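Side-chain contacts in penicillin binding protein 2X (Streptococcus thermophilus, PDB 5U47), which probably acts as a divisome transpeptidase, forming peptide cross-links between glycan strands of the cell wall, and is thought to be inactivated by beta-lactams that acylate its active-site serine: residues L68-S73 / A95-K100; G483-K488 / N556-V561; P493-G498 / V502-G507; V628-K633 / T659-E664; L643-E648 / K668-K673. The protein carries 1 engineered substitution. One frame throughout, in Å; residues are numbered along the deposited sequence.

Interaction 1 (L68-S73 / A95-K100)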
# COMPACT_ATOMS: atom_id res chain seq x y z
N LEU A 68 -32.90 -17.39 39.23
CA LEU A 68 -31.77 -17.41 38.28
C LEU A 68 -30.72 -16.35 38.61
O LEU A 68 -29.71 -16.22 37.90
CB LEU A 68 -32.29 -17.24 36.85
CG LEU A 68 -33.34 -18.27 36.40
CD1 LEU A 68 -33.89 -17.95 35.01
CD2 LEU A 68 -32.75 -19.68 36.41
N TYR A 69 -30.97 -15.59 39.69
CA TYR A 69 -30.06 -14.53 40.13
C TYR A 69 -29.11 -15.07 41.20
O TYR A 69 -29.30 -16.18 41.71
CB TYR A 69 -30.84 -13.30 40.65
CG TYR A 69 -31.88 -13.56 41.73
CD1 TYR A 69 -33.18 -13.95 41.39
CD2 TYR A 69 -31.58 -13.40 43.10
CE1 TYR A 69 -34.14 -14.20 42.36
CE2 TYR A 69 -32.55 -13.64 44.08
CZ TYR A 69 -33.82 -14.04 43.70
OH TYR A 69 -34.79 -14.29 44.64
N VAL A 70 -28.07 -14.30 41.48
CA VAL A 70 -27.12 -14.68 42.53
C VAL A 70 -27.81 -14.32 43.86
O VAL A 70 -28.20 -13.17 44.08
CB VAL A 70 -25.75 -13.98 42.38
CG1 VAL A 70 -25.85 -12.46 42.46
CG2 VAL A 70 -24.76 -14.51 43.42
N GLN A 71 -27.97 -15.31 44.73
CA GLN A 71 -28.66 -15.07 45.99
C GLN A 71 -27.70 -14.57 47.06
O GLN A 71 -26.50 -14.87 47.00
CB GLN A 71 -29.36 -16.35 46.45
CG GLN A 71 -30.27 -16.94 45.39
CD GLN A 71 -31.10 -18.10 45.91
OE1 GLN A 71 -31.68 -18.03 46.99
NE2 GLN A 71 -31.17 -19.18 45.12
N GLU A 72 -28.23 -13.81 48.02
CA GLU A 72 -27.42 -13.26 49.12
C GLU A 72 -26.71 -14.35 49.93
O GLU A 72 -25.59 -14.14 50.38
CB GLU A 72 -28.24 -12.35 50.04
CG GLU A 72 -28.72 -11.08 49.35
CD GLU A 72 -29.29 -10.06 50.31
OE1 GLU A 72 -28.70 -9.84 51.40
OE2 GLU A 72 -30.33 -9.44 49.97
N SER A 73 -27.35 -15.51 50.09
CA SER A 73 -26.72 -16.64 50.79
C SER A 73 -25.39 -17.04 50.12
O SER A 73 -24.52 -17.62 50.77
CB SER A 73 -27.67 -17.84 50.86
OG SER A 73 -28.08 -18.28 49.58
N ALA A 95 -19.75 -5.26 48.13
CA ALA A 95 -20.35 -3.93 47.95
C ALA A 95 -21.17 -3.88 46.68
O ALA A 95 -22.36 -3.56 46.72
CB ALA A 95 -19.27 -2.86 47.89
N GLN A 96 -20.53 -4.24 45.57
CA GLN A 96 -21.17 -4.24 44.25
C GLN A 96 -22.40 -5.14 44.20
O GLN A 96 -23.46 -4.72 43.72
CB GLN A 96 -20.18 -4.69 43.17
CG GLN A 96 -19.04 -3.72 42.89
CD GLN A 96 -19.52 -2.40 42.32
OE1 GLN A 96 -20.06 -1.56 43.03
NE2 GLN A 96 -19.30 -2.20 41.04
N LEU A 97 -22.26 -6.36 44.71
CA LEU A 97 -23.36 -7.33 44.73
C LEU A 97 -24.58 -6.81 45.50
O LEU A 97 -25.71 -7.14 45.13
CB LEU A 97 -22.88 -8.67 45.31
CG LEU A 97 -21.95 -9.52 44.44
CD1 LEU A 97 -21.39 -10.71 45.21
CD2 LEU A 97 -22.69 -10.00 43.19
N ARG A 98 -24.34 -5.98 46.53
CA ARG A 98 -25.42 -5.38 47.33
C ARG A 98 -25.90 -4.00 46.83
O ARG A 98 -26.66 -3.34 47.53
CB ARG A 98 -24.97 -5.21 48.80
CG ARG A 98 -24.54 -6.48 49.50
CD ARG A 98 -24.02 -6.17 50.90
NE ARG A 98 -23.24 -7.27 51.47
CZ ARG A 98 -23.74 -8.38 52.01
NH1 ARG A 98 -25.06 -8.61 52.04
NH2 ARG A 98 -22.91 -9.30 52.51
N THR A 99 -25.48 -3.55 45.64
CA THR A 99 -25.91 -2.23 45.13
C THR A 99 -27.44 -2.11 45.15
O THR A 99 -28.15 -3.02 44.71
CB THR A 99 -25.43 -1.96 43.68
OG1 THR A 99 -24.04 -2.28 43.54
CG2 THR A 99 -25.67 -0.48 43.29
N LYS A 100 -27.95 -0.98 45.66
CA LYS A 100 -29.40 -0.73 45.71
C LYS A 100 -30.01 -0.39 44.35
O LYS A 100 -29.46 0.41 43.59
CB LYS A 100 -29.75 0.40 46.70
CG LYS A 100 -30.13 -0.09 48.08
CD LYS A 100 -30.67 1.06 48.93
CE LYS A 100 -31.67 0.57 49.96
NZ LYS A 100 -32.95 0.11 49.34
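V70 and L97 supply the apolar half of this contact, one methyl against one methyl: V70 CG1 meets L97 CD2 at 4.1 Å. The two side chains cross at about a right angle, so they touch at their ends and not along their lengths. The valine reaches across because CG1 stands between its backbone N and carbonyl carbon (chi1 61°), the branch that faces the short helix 90-97. F75, from helix 72-86, touches both V70 and L97 and fills in around the pair.

The charged half lies at the surface. E72 extends its carboxylate towards R98, and OE1 sits 3.9 Å from R98 NH1, a long salt bridge with no hydrogen bond. The carboxylate approaches near the guanidinium plane, at its edge, while the two planes stand 84° apart. No paired, two-point carboxylate–guanidinium grip can form in that attitude.

Backbone bonding closes the helix behind these groups, with T99 N donating to Q96 O as the chain leaves helical geometry at R98.

Within the region assigned to the penicillin-binding-protein dimerisation domain, the chemistry therefore implies that a small buried apolar touch joins the loop leading into helix 72-86 to the end of helix 90-97, while the loose ion pair probably adds only modest attraction.

Interaction 2 (G483-K488 / N556-V561); sequences GTLYNK and NFFATV
N487 and N556 set their side-chain amides against one another, with planes only 29° apart although the side chains themselves cross at about a right angle. The nearest approach is N487 ND2 to N556 OD1, 3.6 Å, and N487 CG lies equally close to that oxygen; this is amide against amide in van der Waals contact, without a hydrogen bond. N487 gets there by swinging CG anti to its own nitrogen (chi1 -175°), whereas N556 folds CG back beside its nitrogen. N487 OD1 is turned to the following turn of chain, where the backbone N atoms of S489 and E490 make weak bonds to it.

N487 belongs to the short antiparallel pair 486-487/492-493, reached through a type I turn from G483 to Y486, and N556 lies in the segment that leads into helix 558-572. The hairpin and the helix thus meet beside the central antiparallel sheet of the transpeptidase domain.

Deeper in, L485 comes at the F558 ring from its edge, near the ring plane, CD2 standing 4.4 Å from F558 CD2. V530 of strand 526-534 touches both side chains, and W553 packs edge-to-face with F558.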
# COMPACT_ATOMS: atom_id res chain seq x y z
N GLY A 483 30.17 10.28 -10.75
CA GLY A 483 29.07 9.63 -10.04
C GLY A 483 28.70 10.28 -8.72
O GLY A 483 29.53 10.38 -7.82
N THR A 484 27.44 10.70 -8.60
CA THR A 484 26.95 11.33 -7.38
C THR A 484 26.82 10.35 -6.23
O THR A 484 26.71 10.76 -5.08
CB THR A 484 25.58 11.99 -7.59
OG1 THR A 484 24.67 11.01 -8.12
CG2 THR A 484 25.71 13.16 -8.55
N LEU A 485 26.83 9.06 -6.54
CA LEU A 485 26.72 8.02 -5.51
C LEU A 485 27.99 7.18 -5.36
O LEU A 485 27.92 6.04 -4.90
CB LEU A 485 25.46 7.16 -5.74
CG LEU A 485 24.14 7.90 -5.52
CD1 LEU A 485 22.96 6.98 -5.80
CD2 LEU A 485 24.03 8.46 -4.11
N TYR A 486 29.14 7.77 -5.72
CA TYR A 486 30.45 7.14 -5.52
C TYR A 486 31.02 7.73 -4.23
O TYR A 486 30.91 8.94 -4.02
CB TYR A 486 31.38 7.43 -6.69
CG TYR A 486 32.75 6.78 -6.59
CD1 TYR A 486 32.95 5.46 -7.00
CD2 TYR A 486 33.85 7.49 -6.14
CE1 TYR A 486 34.21 4.86 -6.94
CE2 TYR A 486 35.11 6.91 -6.07
CZ TYR A 486 35.28 5.59 -6.48
OH TYR A 486 36.53 5.02 -6.42
N ASN A 487 31.59 6.90 -3.37
CA ASN A 487 32.14 7.39 -2.11
C ASN A 487 33.64 7.64 -2.30
O ASN A 487 34.45 6.72 -2.19
CB ASN A 487 31.89 6.40 -0.97
CG ASN A 487 32.35 6.93 0.38
OD1 ASN A 487 33.11 7.89 0.46
ND2 ASN A 487 31.89 6.29 1.45
N LYS A 488 33.98 8.88 -2.57
CA LYS A 488 35.39 9.24 -2.83
C LYS A 488 36.32 8.95 -1.66
O LYS A 488 37.46 8.58 -1.87
CB LYS A 488 35.50 10.70 -3.29
CG LYS A 488 34.71 10.92 -4.57
CD LYS A 488 34.87 12.29 -5.19
CE LYS A 488 33.94 12.37 -6.39
NZ LYS A 488 34.06 13.59 -7.22
N ASN A 556 26.27 9.36 1.58
CA ASN A 556 26.73 8.15 2.24
C ASN A 556 25.69 7.57 3.20
O ASN A 556 25.73 6.37 3.50
CB ASN A 556 28.03 8.41 3.02
CG ASN A 556 29.19 8.79 2.11
OD1 ASN A 556 29.16 8.54 0.91
ND2 ASN A 556 30.23 9.40 2.69
N PHE A 557 24.77 8.41 3.68
CA PHE A 557 23.75 7.92 4.60
C PHE A 557 22.83 6.90 3.97
O PHE A 557 22.25 6.09 4.69
CB PHE A 557 22.89 9.03 5.22
CG PHE A 557 23.65 9.98 6.12
CD1 PHE A 557 24.75 9.58 6.86
CD2 PHE A 557 23.17 11.27 6.30
CE1 PHE A 557 25.41 10.46 7.70
CE2 PHE A 557 23.82 12.16 7.15
CZ PHE A 557 24.94 11.76 7.85
N PHE A 558 22.68 6.92 2.64
CA PHE A 558 21.83 5.93 1.98
C PHE A 558 22.33 4.50 2.19
O PHE A 558 21.53 3.56 2.16
CB PHE A 558 21.67 6.20 0.49
CG PHE A 558 20.77 7.35 0.15
CD1 PHE A 558 19.49 7.43 0.69
CD2 PHE A 558 21.16 8.30 -0.77
CE1 PHE A 558 18.65 8.48 0.37
CE2 PHE A 558 20.31 9.35 -1.12
CZ PHE A 558 19.05 9.44 -0.55
N ALA A 559 23.63 4.35 2.42
CA ALA A 559 24.21 3.03 2.65
C ALA A 559 23.65 2.39 3.92
O ALA A 559 23.61 1.18 4.04
CB ALA A 559 25.71 3.11 2.73
N THR A 560 23.25 3.23 4.87
CA THR A 560 22.68 2.77 6.12
C THR A 560 21.39 1.96 5.91
O THR A 560 21.14 0.98 6.61
CB THR A 560 22.37 3.98 7.04
OG1 THR A 560 23.59 4.70 7.28
CG2 THR A 560 21.78 3.53 8.37
N VAL A 561 20.60 2.35 4.92
CA VAL A 561 19.30 1.72 4.71
C VAL A 561 19.26 0.83 3.45
O VAL A 561 18.77 -0.28 3.52
CB VAL A 561 18.16 2.78 4.78
CG1 VAL A 561 18.30 3.83 3.69
CG2 VAL A 561 16.80 2.12 4.70

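Interaction 3 (P493-G498 / V502-G507); sequences PIIQVG and VTVKSG. Engineered in segment 502-507: T503 (natural residue Ala).
K505 NZ is held by two oxygens: it donates to S506 O at 2.8 Å, and it is also hydrogen-bonded to S354 OG. The donor is tilted 22° from the S506 carbonyl plane. K505 and S506 lead into G507, a K-S-G sequence that fits the KTG-type motif of penicillin-binding proteins; K505 also touches S295, which is consistent with a place in the active site.

Across the contact the meeting groups are apolar, with V502 and V504 facing the loop. I495 lays CG2 against V502 CG1 at 4.0 Å and CD1 against V504 CG1 at 4.1 Å, sliding past V504 in the opposite direction but crossing V502 at about a right angle. CD1 can reach V504 because the isoleucine is extended beyond CG1 (chi2 177°). V502 uses its other methyl, CG2, to meet V497 CG2 at 4.1 Å, so its two branches are shared between two partners. On the far side of the loop Q496 turns away, and its NE2 donates to P493 O at 2.9 Å, nearly straight at 166° and in the carbonyl plane, tying the bend together.

The loop rests on strand 503-510, at one margin of the five-stranded sheet, with I495 and V497 also touching helix 558-572 and strand 526-534, while helix 463-478 packs against T503, the engineered residue, and K505.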
# COMPACT_ATOMS: atom_id res chain seq x y z
N PRO A 493 31.64 2.52 -4.56
CA PRO A 493 30.27 3.02 -4.55
C PRO A 493 29.65 3.08 -3.16
O PRO A 493 29.97 2.25 -2.29
CB PRO A 493 29.51 1.98 -5.39
CG PRO A 493 30.56 1.35 -6.24
CD PRO A 493 31.79 1.32 -5.40
N ILE A 494 28.79 4.06 -2.94
CA ILE A 494 28.05 4.17 -1.68
C ILE A 494 27.15 2.95 -1.52
O ILE A 494 27.15 2.31 -0.46
CB ILE A 494 27.19 5.44 -1.64
CG1 ILE A 494 28.10 6.67 -1.56
CG2 ILE A 494 26.22 5.41 -0.45
CD1 ILE A 494 27.36 8.00 -1.64
N ILE A 495 26.40 2.64 -2.57
CA ILE A 495 25.47 1.51 -2.53
C ILE A 495 26.13 0.24 -3.07
O ILE A 495 26.53 0.16 -4.22
CB ILE A 495 24.15 1.84 -3.24
CG1 ILE A 495 23.46 2.98 -2.47
CG2 ILE A 495 23.23 0.62 -3.25
CD1 ILE A 495 22.17 3.48 -3.08
N GLN A 496 26.24 -0.75 -2.18
CA GLN A 496 26.83 -2.03 -2.50
C GLN A 496 25.92 -3.14 -2.00
O GLN A 496 25.31 -3.01 -0.94
CB GLN A 496 28.22 -2.14 -1.85
CG GLN A 496 29.24 -1.13 -2.36
CD GLN A 496 30.60 -1.27 -1.72
OE1 GLN A 496 31.00 -2.37 -1.32
NE2 GLN A 496 31.33 -0.18 -1.64
N VAL A 497 25.82 -4.21 -2.79
CA VAL A 497 25.03 -5.39 -2.43
C VAL A 497 25.89 -6.60 -2.81
O VAL A 497 25.95 -6.99 -3.99
CB VAL A 497 23.67 -5.40 -3.16
CG1 VAL A 497 22.83 -6.59 -2.70
CG2 VAL A 497 22.91 -4.10 -2.89
N GLY A 498 26.60 -7.16 -1.83
CA GLY A 498 27.56 -8.24 -2.10
C GLY A 498 28.53 -7.74 -3.16
O GLY A 498 29.06 -6.63 -3.05
N VAL A 502 25.10 -2.61 -9.17
CA VAL A 502 23.87 -2.04 -8.68
C VAL A 502 23.51 -0.82 -9.52
O VAL A 502 24.31 0.07 -9.74
CB VAL A 502 23.97 -1.62 -7.21
CG1 VAL A 502 22.59 -1.32 -6.65
CG2 VAL A 502 24.63 -2.72 -6.36
N THR A 503 22.28 -0.83 -9.99
CA THR A 503 21.70 0.24 -10.81
C THR A 503 21.11 1.26 -9.85
O THR A 503 20.15 0.96 -9.12
CB THR A 503 20.66 -0.40 -11.75
OG1 THR A 503 21.35 -0.92 -12.90
CG2 THR A 503 19.56 0.56 -12.20
N VAL A 504 21.68 2.47 -9.82
CA VAL A 504 21.20 3.47 -8.88
C VAL A 504 21.03 4.85 -9.49
O VAL A 504 21.65 5.18 -10.50
CB VAL A 504 22.17 3.58 -7.70
CG1 VAL A 504 22.31 2.24 -6.99
CG2 VAL A 504 23.55 4.05 -8.19
N LYS A 505 20.17 5.66 -8.87
CA LYS A 505 20.02 7.07 -9.22
C LYS A 505 19.57 7.80 -7.98
O LYS A 505 18.60 7.42 -7.33
CB LYS A 505 19.03 7.32 -10.35
CG LYS A 505 18.96 8.81 -10.78
CD LYS A 505 20.28 9.31 -11.39
CE LYS A 505 20.24 10.80 -11.70
NZ LYS A 505 20.49 11.64 -10.50
N SER A 506 20.28 8.87 -7.66
CA SER A 506 19.98 9.68 -6.52
C SER A 506 19.13 10.82 -6.96
O SER A 506 19.07 11.17 -8.15
CB SER A 506 21.28 10.29 -5.95
OG SER A 506 21.94 11.06 -6.95
N GLY A 507 18.55 11.47 -5.98
CA GLY A 507 17.80 12.64 -6.24
C GLY A 507 17.80 13.64 -5.10
O GLY A 507 17.95 13.30 -3.92

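Interaction 4 (V628-K633 / T659-E664); sequences VSVDAK and TKKNVE
S629 faces the oxygen end of the N662 amide, approaching obliquely, its OG 3.8 Å from N662 OD1, too far for a direct bond; one water bridges them. That water lies 2.6 Å from S629 OG, donates to N662 OD1 at 2.7 Å and accepts from K661 NZ at 3.1 Å, knitting three side chains together where none hydrogen-bonds another. K661 brings its amine there by running straight from the helix, CG anti to the backbone nitrogen (chi1 179°), and bending only at its last torsion. The amine also passes 3.6 Å from S629 O, which probably gives some electrostatic attraction without a hydrogen bond.

Two of the three, S629 and N662, have further partners: L643 N is hydrogen-bonded to S629 OG, and N662 ND2 bonds Q641 O. These fix the serine and the amide, and so probably define the water's place. The helix itself starts at a capped end, N662 N donating to T659 OG1 at 3.3 Å with an angle of 155°.

The loop that follows strand 625-628 is thus joined to the first turns of helix 660-670, with strand 641-646 supplying Q641 and L643, so a loop of the first PASTA range meets a helix of the second.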
# COMPACT_ATOMS: atom_id res chain seq x y z
N VAL A 628 -18.80 -2.31 -19.65
CA VAL A 628 -17.84 -3.22 -19.01
C VAL A 628 -17.79 -4.49 -19.86
O VAL A 628 -18.83 -4.94 -20.37
CB VAL A 628 -18.25 -3.54 -17.56
CG1 VAL A 628 -17.15 -4.33 -16.85
CG2 VAL A 628 -18.54 -2.26 -16.79
N SER A 629 -16.59 -5.08 -19.98
CA SER A 629 -16.40 -6.27 -20.84
C SER A 629 -16.96 -7.59 -20.28
O SER A 629 -16.93 -8.61 -20.97
CB SER A 629 -14.92 -6.46 -21.18
OG SER A 629 -14.17 -6.81 -20.03
N VAL A 630 -17.42 -7.56 -19.04
CA VAL A 630 -18.06 -8.70 -18.38
C VAL A 630 -19.36 -8.19 -17.76
O VAL A 630 -19.48 -7.01 -17.39
CB VAL A 630 -17.16 -9.35 -17.30
CG1 VAL A 630 -15.90 -9.95 -17.93
CG2 VAL A 630 -16.79 -8.36 -16.20
N ASP A 631 -20.32 -9.09 -17.64
CA ASP A 631 -21.64 -8.77 -17.10
C ASP A 631 -21.67 -8.75 -15.56
O ASP A 631 -20.78 -9.29 -14.91
CB ASP A 631 -22.67 -9.77 -17.64
CG ASP A 631 -22.77 -9.75 -19.17
OD1 ASP A 631 -22.52 -8.68 -19.79
OD2 ASP A 631 -23.14 -10.80 -19.74
N ALA A 632 -22.73 -8.15 -15.02
CA ALA A 632 -22.89 -7.98 -13.58
C ALA A 632 -22.82 -9.28 -12.77
O ALA A 632 -22.33 -9.26 -11.65
CB ALA A 632 -24.22 -7.26 -13.28
N LYS A 633 -23.31 -10.38 -13.33
CA LYS A 633 -23.34 -11.66 -12.62
C LYS A 633 -22.39 -12.69 -13.24
O LYS A 633 -22.53 -13.89 -13.01
CB LYS A 633 -24.76 -12.23 -12.58
CG LYS A 633 -25.72 -11.37 -11.78
CD LYS A 633 -27.10 -12.01 -11.69
CE LYS A 633 -27.98 -11.23 -10.73
NZ LYS A 633 -29.33 -11.83 -10.62
N THR A 659 -5.38 -9.01 -23.37
CA THR A 659 -5.76 -10.29 -23.95
C THR A 659 -6.46 -10.04 -25.29
O THR A 659 -6.98 -8.95 -25.54
CB THR A 659 -6.73 -11.09 -23.06
OG1 THR A 659 -7.93 -10.32 -22.83
CG2 THR A 659 -6.04 -11.45 -21.73
N LYS A 660 -6.45 -11.05 -26.15
CA LYS A 660 -7.12 -10.94 -27.45
C LYS A 660 -8.62 -10.67 -27.26
O LYS A 660 -9.21 -9.85 -27.96
CB LYS A 660 -6.91 -12.20 -28.29
CG LYS A 660 -7.49 -12.06 -29.69
CD LYS A 660 -7.20 -13.26 -30.57
CE LYS A 660 -7.76 -13.03 -31.98
NZ LYS A 660 -7.30 -14.05 -32.95
N LYS A 661 -9.23 -11.33 -26.28
CA LYS A 661 -10.65 -11.10 -25.96
C LYS A 661 -10.92 -9.62 -25.72
O LYS A 661 -11.90 -9.07 -26.22
CB LYS A 661 -11.05 -11.91 -24.71
CG LYS A 661 -12.51 -11.76 -24.26
CD LYS A 661 -12.73 -12.57 -22.97
CE LYS A 661 -14.17 -12.51 -22.47
NZ LYS A 661 -14.60 -11.15 -22.07
N ASN A 662 -10.04 -8.98 -24.97
CA ASN A 662 -10.19 -7.55 -24.69
C ASN A 662 -9.93 -6.65 -25.91
O ASN A 662 -10.63 -5.68 -26.11
CB ASN A 662 -9.43 -7.17 -23.45
CG ASN A 662 -10.08 -7.72 -22.19
OD1 ASN A 662 -11.30 -7.95 -22.19
ND2 ASN A 662 -9.30 -7.93 -21.12
N VAL A 663 -8.95 -7.01 -26.74
CA VAL A 663 -8.73 -6.29 -27.97
C VAL A 663 -9.99 -6.37 -28.83
O VAL A 663 -10.43 -5.37 -29.38
CB VAL A 663 -7.52 -6.83 -28.77
CG1 VAL A 663 -7.39 -6.09 -30.09
CG2 VAL A 663 -6.23 -6.66 -27.98
N GLU A 664 -10.58 -7.57 -28.92
CA GLU A 664 -11.82 -7.78 -29.71
C GLU A 664 -13.01 -6.99 -29.17
O GLU A 664 -13.79 -6.43 -29.94
CB GLU A 664 -12.22 -9.27 -29.76
CG GLU A 664 -11.27 -10.17 -30.55
CD GLU A 664 -11.76 -11.61 -30.65
OE1 GLU A 664 -10.95 -12.55 -30.46
OE2 GLU A 664 -12.97 -11.82 -30.91
O HOH W 1 -12.98 -9.10 -20.40

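Interaction 5 (L643-E648 / K668-K673)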
# COMPACT_ATOMS: atom_id res chain seq x y z
N LEU A 643 -12.22 -4.90 -19.17
CA LEU A 643 -12.25 -3.51 -19.63
C LEU A 643 -13.41 -2.76 -19.00
O LEU A 643 -14.51 -3.28 -18.93
CB LEU A 643 -12.44 -3.44 -21.13
CG LEU A 643 -11.44 -4.12 -22.05
CD1 LEU A 643 -11.90 -3.91 -23.49
CD2 LEU A 643 -10.03 -3.57 -21.82
N ILE A 644 -13.14 -1.53 -18.56
CA ILE A 644 -14.14 -0.62 -18.02
C ILE A 644 -14.05 0.60 -18.94
O ILE A 644 -13.05 1.33 -18.91
CB ILE A 644 -13.85 -0.21 -16.57
CG1 ILE A 644 -13.91 -1.42 -15.63
CG2 ILE A 644 -14.83 0.85 -16.08
CD1 ILE A 644 -13.42 -1.11 -14.23
N MET A 645 -15.06 0.79 -19.79
CA MET A 645 -15.06 1.95 -20.68
C MET A 645 -15.80 3.09 -20.02
O MET A 645 -16.97 2.94 -19.70
CB MET A 645 -15.70 1.64 -22.03
CG MET A 645 -15.46 2.73 -23.08
SD MET A 645 -16.31 2.34 -24.62
CE MET A 645 -17.99 2.76 -24.20
N THR A 646 -15.13 4.22 -19.83
CA THR A 646 -15.76 5.36 -19.20
C THR A 646 -16.56 6.12 -20.24
O THR A 646 -16.49 5.82 -21.43
CB THR A 646 -14.75 6.33 -18.58
OG1 THR A 646 -14.03 7.00 -19.63
CG2 THR A 646 -13.79 5.59 -17.67
N ASN A 647 -17.28 7.14 -19.78
CA ASN A 647 -18.09 7.95 -20.69
C ASN A 647 -17.30 9.00 -21.49
O ASN A 647 -17.88 9.73 -22.27
CB ASN A 647 -19.29 8.60 -19.97
CG ASN A 647 -18.87 9.59 -18.91
OD1 ASN A 647 -17.82 9.46 -18.28
ND2 ASN A 647 -19.73 10.56 -18.66
N GLU A 648 -15.98 9.09 -21.29
CA GLU A 648 -15.16 10.01 -22.09
C GLU A 648 -13.89 9.27 -22.53
O GLU A 648 -12.89 9.24 -21.82
CB GLU A 648 -14.83 11.29 -21.34
CG GLU A 648 -14.06 12.27 -22.21
CD GLU A 648 -13.82 13.60 -21.54
OE1 GLU A 648 -14.16 13.75 -20.35
OE2 GLU A 648 -13.27 14.50 -22.22
N LYS A 668 -14.85 -3.92 -31.18
CA LYS A 668 -16.28 -3.96 -31.43
C LYS A 668 -16.94 -2.70 -30.85
O LYS A 668 -17.76 -2.10 -31.52
CB LYS A 668 -16.91 -5.20 -30.82
CG LYS A 668 -18.39 -5.40 -31.16
CD LYS A 668 -19.04 -6.48 -30.31
CE LYS A 668 -19.18 -6.04 -28.84
NZ LYS A 668 -19.65 -7.14 -27.95
N TRP A 669 -16.56 -2.30 -29.63
CA TRP A 669 -17.14 -1.09 -29.03
C TRP A 669 -16.88 0.17 -29.85
O TRP A 669 -17.77 1.02 -29.98
CB TRP A 669 -16.61 -0.84 -27.61
CG TRP A 669 -17.11 -1.78 -26.55
CD1 TRP A 669 -18.26 -2.52 -26.58
CD2 TRP A 669 -16.56 -1.95 -25.24
NE1 TRP A 669 -18.41 -3.21 -25.40
CE2 TRP A 669 -17.39 -2.87 -24.56
CE3 TRP A 669 -15.43 -1.44 -24.59
CZ2 TRP A 669 -17.13 -3.28 -23.26
CZ3 TRP A 669 -15.17 -1.86 -23.28
CH2 TRP A 669 -16.02 -2.77 -22.64
N LYS A 670 -15.68 0.28 -30.40
CA LYS A 670 -15.30 1.49 -31.15
C LYS A 670 -15.28 1.35 -32.67
O LYS A 670 -14.87 2.28 -33.36
CB LYS A 670 -13.94 2.02 -30.66
CG LYS A 670 -13.90 2.34 -29.18
CD LYS A 670 -14.99 3.29 -28.71
CE LYS A 670 -14.91 4.63 -29.38
NZ LYS A 670 -15.90 5.58 -28.78
N GLY A 671 -15.72 0.21 -33.19
CA GLY A 671 -15.80 -0.01 -34.63
C GLY A 671 -14.48 0.08 -35.36
O GLY A 671 -14.39 0.68 -36.42
N ILE A 672 -13.44 -0.54 -34.81
CA ILE A 672 -12.12 -0.53 -35.42
C ILE A 672 -11.84 -1.93 -35.94
O ILE A 672 -12.13 -2.91 -35.26
CB ILE A 672 -11.05 -0.12 -34.39
CG1 ILE A 672 -11.31 1.32 -33.93
CG2 ILE A 672 -9.65 -0.28 -34.96
CD1 ILE A 672 -10.44 1.75 -32.78
N LYS A 673 -11.28 -2.01 -37.14
CA LYS A 673 -10.93 -3.29 -37.77
C LYS A 673 -9.54 -3.72 -37.31
O LYS A 673 -8.56 -3.01 -37.56
CB LYS A 673 -10.93 -3.11 -39.29
CG LYS A 673 -10.39 -4.26 -40.12
CD LYS A 673 -11.38 -5.40 -40.28
CE LYS A 673 -10.84 -6.46 -41.24
NZ LYS A 673 -9.67 -7.18 -40.68
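M645 sets its sulfur obliquely beside the indole of W669, SD standing 4.8 Å from the centroid of the six-membered ring and 45° off the ring normal. This is a Met-aromatic contact, and the nearest ring atom is W669 CE3, 3.9 Å from M645 SD. The methionine runs out with CG anti to its nitrogen (chi1 -168°) and then bends at chi3, which lets the sulfur settle by the ring while M645 CB also touches it, 3.8 Å from W669 CZ3. M645 and W669 slide past each other in opposite directions.

L643, two residues earlier, also touches the ring, its CB 3.8 Å from W669 CZ3, so that CZ3 of the six-membered ring is met by two side chains from one side of the strand; I644 between them points away. Neither CB lies squarely over the ring. K670 adds a smaller touch, its CD 4.4 Å from M645 SD.

G671 forms a Schellman motif as the chain leaves the helix, and its positive phi (61°) suits glycine. W669 also touches K627 and L619, on the strands flanking 641-646. Helix 660-670, from the second PASTA range, thereby packs against the three-stranded sheet of the first, W669 being a main contact in a helix-on-sheet interface between the two PASTA ranges.

How the interactions relate
Interactions 2 and 3 lie about 7 Å apart, centre to centre, and share the transpeptidase fold: interaction 3 is nested in the loop closed by interaction 2, and the bonds L485 O to I494 N and T484 OG1 to S506 OG join them. Interaction 3 is the buried, methyl-rich one, whereas interaction 2 mixes amides with an aromatic edge. Interactions 4 and 5 adjoin along helix 660-670, which both use; at its start the contact is polar and water-mediated, towards its end apolar. Interaction 1 stands alone, about 68 to 74 Å from the others between centres, with a long surface ion pair beside a buried methyl contact.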